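Long-range contact in 11R-lipoxygenase (Gersemia fruticosa, PDB 3VF1), which probably inserts molecular oxygen into polyunsaturated fatty acids as a calcium-regulated non-heme iron dioxygenase: residues S360-M374 with P601-S615. Numbering follows the deposited sequence.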
loop_
_atom_site.group_PDB
_atom_site.type_symbol
_atom_site.label_atom_id
_atom_site.label_comp_id
_atom_site.label_asym_id
_atom_site.label_seq_id
_atom_site.Cartn_x
_atom_site.Cartn_y
_atom_site.Cartn_z
ATOM N N SER A 360 15.115 -15.983 -30.566
ATOM C CA SER A 360 16.146 -16.909 -30.123
ATOM C C SER A 360 16.397 -16.781 -28.629
ATOM O O SER A 360 15.845 -15.902 -27.967
ATOM C CB SER A 360 17.444 -16.609 -30.861
ATOM O OG SER A 360 17.898 -15.307 -30.532
ATOM N N ILE A 361 17.247 -17.659 -28.106
ATOM C CA ILE A 361 17.667 -17.583 -26.715
ATOM C C ILE A 361 18.966 -16.791 -26.603
ATOM O O ILE A 361 19.969 -17.134 -27.230
ATOM C CB ILE A 361 17.860 -18.983 -26.111
ATOM C CG1 ILE A 361 16.526 -19.733 -26.116
ATOM C CG2 ILE A 361 18.413 -18.880 -24.698
ATOM C CD1 ILE A 361 16.597 -21.141 -25.572
ATOM N N TRP A 362 18.933 -15.728 -25.804
ATOM C CA TRP A 362 20.093 -14.868 -25.608
ATOM C C TRP A 362 20.878 -15.328 -24.389
ATOM O O TRP A 362 20.305 -15.800 -23.412
ATOM C CB TRP A 362 19.653 -13.415 -25.430
ATOM C CG TRP A 362 18.772 -12.928 -26.534
ATOM C CD1 TRP A 362 17.423 -13.104 -26.645
ATOM C CD2 TRP A 362 19.174 -12.186 -27.691
ATOM N NE1 TRP A 362 16.960 -12.516 -27.797
ATOM C CE2 TRP A 362 18.016 -11.943 -28.456
ATOM C CE3 TRP A 362 20.400 -11.699 -28.152
ATOM C CZ2 TRP A 362 18.048 -11.240 -29.657
ATOM C CZ3 TRP A 362 20.429 -11.001 -29.345
ATOM C CH2 TRP A 362 19.262 -10.777 -30.084
ATOM N N THR A 363 22.195 -15.183 -24.455
ATOM C CA THR A 363 23.077 -15.710 -23.425
ATOM C C THR A 363 24.419 -14.982 -23.460
ATOM O O THR A 363 24.988 -14.778 -24.531
ATOM C CB THR A 363 23.294 -17.222 -23.642
ATOM O OG1 THR A 363 22.230 -17.954 -23.023
ATOM C CG2 THR A 363 24.593 -17.677 -23.064
ATOM N N PRO A 364 24.934 -14.585 -22.285
ATOM C CA PRO A 364 26.182 -13.811 -22.234
ATOM C C PRO A 364 27.392 -14.620 -22.694
ATOM O O PRO A 364 28.425 -14.052 -23.038
ATOM C CB PRO A 364 26.307 -13.446 -20.753
ATOM C CG PRO A 364 25.559 -14.515 -20.037
ATOM C CD PRO A 364 24.420 -14.887 -20.938
ATOM N N LEU A 365 27.253 -15.939 -22.681
ATOM C CA LEU A 365 28.276 -16.850 -23.185
ATOM C C LEU A 365 28.361 -16.882 -24.714
ATOM O O LEU A 365 29.457 -16.937 -25.274
ATOM C CB LEU A 365 27.992 -18.260 -22.668
ATOM C CG LEU A 365 29.111 -19.289 -22.798
ATOM C CD1 LEU A 365 30.272 -18.933 -21.885
ATOM C CD2 LEU A 365 28.580 -20.680 -22.479
ATOM N N LYS A 366 27.212 -16.845 -25.383
ATOM C CA LYS A 366 27.153 -17.053 -26.828
ATOM C C LYS A 366 26.882 -15.766 -27.602
ATOM O O LYS A 366 27.068 -15.717 -28.817
ATOM C CB LYS A 366 26.060 -18.072 -27.169
ATOM C CG LYS A 366 26.310 -19.473 -26.632
ATOM C CD LYS A 366 27.577 -20.076 -27.213
ATOM C CE LYS A 366 27.791 -21.498 -26.725
ATOM N NZ LYS A 366 29.078 -22.064 -27.213
ATOM N N ASP A 367 26.436 -14.727 -26.904
ATOM C CA ASP A 367 26.064 -13.479 -27.562
ATOM C C ASP A 367 27.048 -12.360 -27.260
ATOM O O ASP A 367 27.828 -12.437 -26.310
ATOM C CB ASP A 367 24.656 -13.055 -27.143
ATOM C CG ASP A 367 23.585 -13.973 -27.694
ATOM O OD1 ASP A 367 23.110 -13.722 -28.819
ATOM O OD2 ASP A 367 23.218 -14.947 -27.006
ATOM N N THR A 368 26.999 -11.313 -28.076
ATOM C CA THR A 368 27.867 -10.161 -27.886
ATOM C C THR A 368 27.465 -9.446 -26.605
ATOM O O THR A 368 26.379 -9.675 -26.070
ATOM C CB THR A 368 27.772 -9.175 -29.064
ATOM O OG1 THR A 368 26.467 -8.586 -29.097
ATOM C CG2 THR A 368 28.045 -9.882 -30.388
ATOM N N GLU A 369 28.341 -8.578 -26.114
ATOM C CA GLU A 369 28.101 -7.882 -24.859
ATOM C C GLU A 369 26.958 -6.879 -24.992
ATOM O O GLU A 369 26.133 -6.747 -24.089
ATOM C CB GLU A 369 29.381 -7.192 -24.387
ATOM C CG GLU A 369 30.519 -8.166 -24.126
ATOM C CD GLU A 369 31.763 -7.489 -23.596
ATOM O OE1 GLU A 369 31.750 -6.249 -23.440
ATOM O OE2 GLU A 369 32.755 -8.201 -23.331
ATOM N N TRP A 370 26.902 -6.181 -26.121
ATOM C CA TRP A 370 25.825 -5.229 -26.366
ATOM C C TRP A 370 24.487 -5.945 -26.530
ATOM O O TRP A 370 23.461 -5.469 -26.051
ATOM C CB TRP A 370 26.124 -4.371 -27.598
ATOM C CG TRP A 370 27.080 -3.249 -27.322
ATOM C CD1 TRP A 370 28.308 -3.058 -27.885
ATOM C CD2 TRP A 370 26.889 -2.164 -26.403
ATOM N NE1 TRP A 370 28.890 -1.921 -27.379
ATOM C CE2 TRP A 370 28.039 -1.355 -26.467
ATOM C CE3 TRP A 370 25.854 -1.801 -25.536
ATOM C CZ2 TRP A 370 28.184 -0.203 -25.696
ATOM C CZ3 TRP A 370 26.000 -0.658 -24.772
ATOM C CH2 TRP A 370 27.157 0.128 -24.857
ATOM N N ASP A 371 24.501 -7.090 -27.208
ATOM C CA ASP A 371 23.287 -7.885 -27.380
ATOM C C ASP A 371 22.754 -8.334 -26.028
ATOM O O ASP A 371 21.559 -8.248 -25.765
ATOM C CB ASP A 371 23.555 -9.112 -28.261
ATOM C CG ASP A 371 23.291 -8.848 -29.734
ATOM O OD1 ASP A 371 23.058 -7.679 -30.102
ATOM O OD2 ASP A 371 23.318 -9.812 -30.527
ATOM N N TRP A 372 23.650 -8.814 -25.173
ATOM C CA TRP A 372 23.264 -9.286 -23.851
ATOM C C TRP A 372 22.647 -8.160 -23.027
ATOM O O TRP A 372 21.665 -8.367 -22.315
ATOM C CB TRP A 372 24.470 -9.872 -23.117
ATOM C CG TRP A 372 24.146 -10.337 -21.731
ATOM C CD1 TRP A 372 24.731 -9.925 -20.570
ATOM C CD2 TRP A 372 23.147 -11.296 -21.360
ATOM N NE1 TRP A 372 24.164 -10.573 -19.500
ATOM C CE2 TRP A 372 23.188 -11.418 -19.958
ATOM C CE3 TRP A 372 22.225 -12.063 -22.078
ATOM C CZ2 TRP A 372 22.342 -12.277 -19.258
ATOM C CZ3 TRP A 372 21.386 -12.915 -21.382
ATOM C CH2 TRP A 372 21.450 -13.014 -19.987
ATOM N N ILE A 373 23.228 -6.968 -23.123
ATOM C CA ILE A 373 22.695 -5.806 -22.422
ATOM C C ILE A 373 21.298 -5.475 -22.938
ATOM O O ILE A 373 20.395 -5.174 -22.158
ATOM C CB ILE A 373 23.618 -4.580 -22.572
ATOM C CG1 ILE A 373 24.843 -4.743 -21.671
ATOM C CG2 ILE A 373 22.878 -3.298 -22.217
ATOM C CD1 ILE A 373 25.903 -3.675 -21.866
ATOM N N MET A 374 21.121 -5.539 -24.252
ATOM C CA MET A 374 19.819 -5.283 -24.855
ATOM C C MET A 374 18.790 -6.278 -24.324
ATOM O O MET A 374 17.693 -5.896 -23.916
ATOM C CB MET A 374 19.907 -5.380 -26.381
ATOM C CG MET A 374 18.562 -5.276 -27.095
ATOM S SD MET A 374 17.799 -3.642 -26.969
ATOM C CE MET A 374 18.716 -2.736 -28.216
ATOM N N PRO A 601 15.097 -6.683 -31.083
ATOM C CA PRO A 601 15.917 -7.166 -32.196
ATOM C C PRO A 601 15.432 -8.517 -32.706
ATOM O O PRO A 601 14.889 -9.305 -31.932
ATOM C CB PRO A 601 17.308 -7.298 -31.571
ATOM C CG PRO A 601 17.050 -7.531 -30.127
ATOM C CD PRO A 601 15.818 -6.736 -29.799
ATOM N N THR A 602 15.620 -8.773 -33.995
ATOM C CA THR A 602 15.230 -10.048 -34.584
ATOM C C THR A 602 16.455 -10.877 -34.964
ATOM O O THR A 602 16.337 -12.060 -35.280
ATOM C CB THR A 602 14.361 -9.842 -35.838
ATOM O OG1 THR A 602 15.031 -8.963 -36.749
ATOM C CG2 THR A 602 13.009 -9.249 -35.464
ATOM N N GLU A 603 17.628 -10.251 -34.925
ATOM C CA GLU A 603 18.868 -10.921 -35.295
ATOM C C GLU A 603 19.969 -10.651 -34.276
ATOM O O GLU A 603 19.883 -9.711 -33.485
ATOM C CB GLU A 603 19.331 -10.451 -36.674
ATOM C CG GLU A 603 18.423 -10.867 -37.818
ATOM C CD GLU A 603 18.923 -10.374 -39.164
ATOM O OE1 GLU A 603 19.294 -9.185 -39.262
ATOM O OE2 GLU A 603 18.953 -11.177 -40.121
ATOM N N LYS A 604 21.006 -11.481 -34.307
ATOM C CA LYS A 604 22.164 -11.294 -33.443
ATOM C C LYS A 604 23.105 -10.251 -34.038
ATOM O O LYS A 604 23.052 -9.965 -35.233
ATOM C CB LYS A 604 22.921 -12.613 -33.272
ATOM C CG LYS A 604 22.075 -13.781 -32.790
ATOM C CD LYS A 604 21.535 -13.551 -31.394
ATOM C CE LYS A 604 21.042 -14.854 -30.775
ATOM N NZ LYS A 604 22.138 -15.770 -30.356
ATOM N N GLY A 605 23.965 -9.687 -33.195
ATOM C CA GLY A 605 25.025 -8.802 -33.647
ATOM C C GLY A 605 24.590 -7.419 -34.102
ATOM O O GLY A 605 25.413 -6.643 -34.591
ATOM N N LYS A 606 23.312 -7.097 -33.940
ATOM C CA LYS A 606 22.795 -5.812 -34.406
ATOM C C LYS A 606 22.860 -4.726 -33.333
ATOM O O LYS A 606 22.719 -3.541 -33.638
ATOM C CB LYS A 606 21.350 -5.962 -34.890
ATOM C CG LYS A 606 21.172 -6.938 -36.045
ATOM C CD LYS A 606 22.018 -6.538 -37.245
ATOM C CE LYS A 606 21.757 -7.441 -38.438
ATOM N NZ LYS A 606 22.644 -7.114 -39.589
ATOM N N SER A 607 23.080 -5.125 -32.083
ATOM C CA SER A 607 23.008 -4.183 -30.968
ATOM C C SER A 607 24.294 -3.390 -30.756
ATOM O O SER A 607 25.402 -3.904 -30.917
ATOM C CB SER A 607 22.646 -4.910 -29.672
ATOM O OG SER A 607 21.396 -5.569 -29.788
ATOM N N ASN A 608 24.118 -2.128 -30.382
ATOM C CA ASN A 608 25.218 -1.261 -29.990
ATOM C C ASN A 608 24.661 -0.104 -29.170
ATOM O O ASN A 608 23.456 -0.037 -28.921
ATOM C CB ASN A 608 25.978 -0.746 -31.213
ATOM C CG ASN A 608 25.105 0.076 -32.138
ATOM O OD1 ASN A 608 24.693 1.186 -31.799
ATOM N ND2 ASN A 608 24.832 -0.459 -33.322
ATOM N N HIS A 609 25.530 0.806 -28.750
ATOM C CA HIS A 609 25.128 1.876 -27.846
ATOM C C HIS A 609 23.988 2.723 -28.418
ATOM O O HIS A 609 22.956 2.897 -27.772
ATOM C CB HIS A 609 26.328 2.761 -27.505
ATOM C CG HIS A 609 26.206 3.454 -26.184
ATOM N ND1 HIS A 609 27.287 3.688 -25.364
ATOM C CD2 HIS A 609 25.128 3.961 -25.540
ATOM C CE1 HIS A 609 26.882 4.310 -24.270
ATOM N NE2 HIS A 609 25.576 4.487 -24.354
ATOM N N LYS A 610 24.166 3.237 -29.632
ATOM C CA LYS A 610 23.179 4.134 -30.230
ATOM C C LYS A 610 21.850 3.438 -30.520
ATOM O O LYS A 610 20.786 4.050 -30.408
ATOM C CB LYS A 610 23.729 4.765 -31.512
ATOM C CG LYS A 610 24.789 5.832 -31.276
ATOM C CD LYS A 610 24.212 7.057 -30.579
ATOM C CE LYS A 610 25.271 8.135 -30.386
ATOM N NZ LYS A 610 24.734 9.344 -29.699
ATOM N N VAL A 611 21.907 2.166 -30.896
ATOM C CA VAL A 611 20.690 1.402 -31.144
ATOM C C VAL A 611 19.874 1.305 -29.865
ATOM O O VAL A 611 18.652 1.456 -29.878
ATOM C CB VAL A 611 21.001 -0.023 -31.639
ATOM C CG1 VAL A 611 19.742 -0.885 -31.618
ATOM C CG2 VAL A 611 21.602 0.019 -33.035
ATOM N N ILE A 612 20.567 1.052 -28.760
ATOM C CA ILE A 612 19.924 0.934 -27.459
ATOM C C ILE A 612 19.288 2.257 -27.037
ATOM O O ILE A 612 18.183 2.271 -26.499
ATOM C CB ILE A 612 20.927 0.457 -26.390
ATOM C CG1 ILE A 612 21.184 -1.042 -26.561
ATOM C CG2 ILE A 612 20.401 0.740 -24.991
ATOM C CD1 ILE A 612 22.304 -1.589 -25.699
ATOM N N MET A 613 19.980 3.363 -27.289
ATOM C CA MET A 613 19.456 4.682 -26.946
ATOM C C MET A 613 18.183 4.996 -27.727
ATOM O O MET A 613 17.376 5.822 -27.301
ATOM C CB MET A 613 20.498 5.771 -27.220
ATOM C CG MET A 613 21.790 5.621 -26.433
ATOM S SD MET A 613 21.524 5.165 -24.710
ATOM C CE MET A 613 20.576 6.569 -24.133
ATOM N N ALA A 614 18.006 4.338 -28.869
ATOM C CA ALA A 614 16.837 4.577 -29.710
ATOM C C ALA A 614 15.619 3.820 -29.191
ATOM O O ALA A 614 14.479 4.196 -29.476
ATOM C CB ALA A 614 17.132 4.185 -31.149
ATOM N N SER A 615 15.862 2.753 -28.435
ATOM C CA SER A 615 14.781 1.974 -27.839
ATOM C C SER A 615 14.339 2.577 -26.511
ATOM O O SER A 615 13.146 2.681 -26.233
ATOM C CB SER A 615 15.215 0.524 -27.629
ATOM O OG SER A 615 15.210 -0.190 -28.851
HETATM O O HOH W 1 26.090 -6.407 -30.902
HETATM O O HOH W 2 20.513 -7.709 -32.247
#
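Trp-370 and Met-374 meet Ile-612 where two helices of the lipoxygenase fold start almost parallel, their short axes 13° apart. Helix 369-410 also carries the iron ligands His-392 and His-397, but this end lies far from the metal. Each helix has an N-cap side chain: Thr-368 OG1 accepts from Asp-371 N, and Asn-608 OD1 from Val-611 N.

Most of the apolar contacts lie between the helix starts. One face of the Trp-370 indole rests on the backbone of Asn-608 and His-609, with Asn-608 CA 4.1 Å from the centroid of the five-membered ring. Ile-612 CD1 touches CE3 of Trp-370. With an alanine here, the backbone of Asn-608 and His-609 would probably lose the indole face that covers it, and a gap would open beside Ile-612 CD1. Met-374 is bent at chi2 (68°) and chi3 (79°), which brings CE to 3.4 Å from Ile-612 CG1.

Polar contacts hold the loop 601-607. Gly-605 N donates to Asp-371 OD2 at 2.7 Å, on the syn side of the carboxylate. Water 1 links Thr-368 OG1 to Ser-607 O.

Lys-604 runs past the Trp-362 ring in the opposite direction, beside Ser-360 OG. Its CE sits over one face of Trp-362, 4.3 Å from the six-membered ring centroid. The chain then ends in a salt bridge, with Lys-604 NZ 2.7 Å from Asp-367 OD1, on the syn side of the carboxylate.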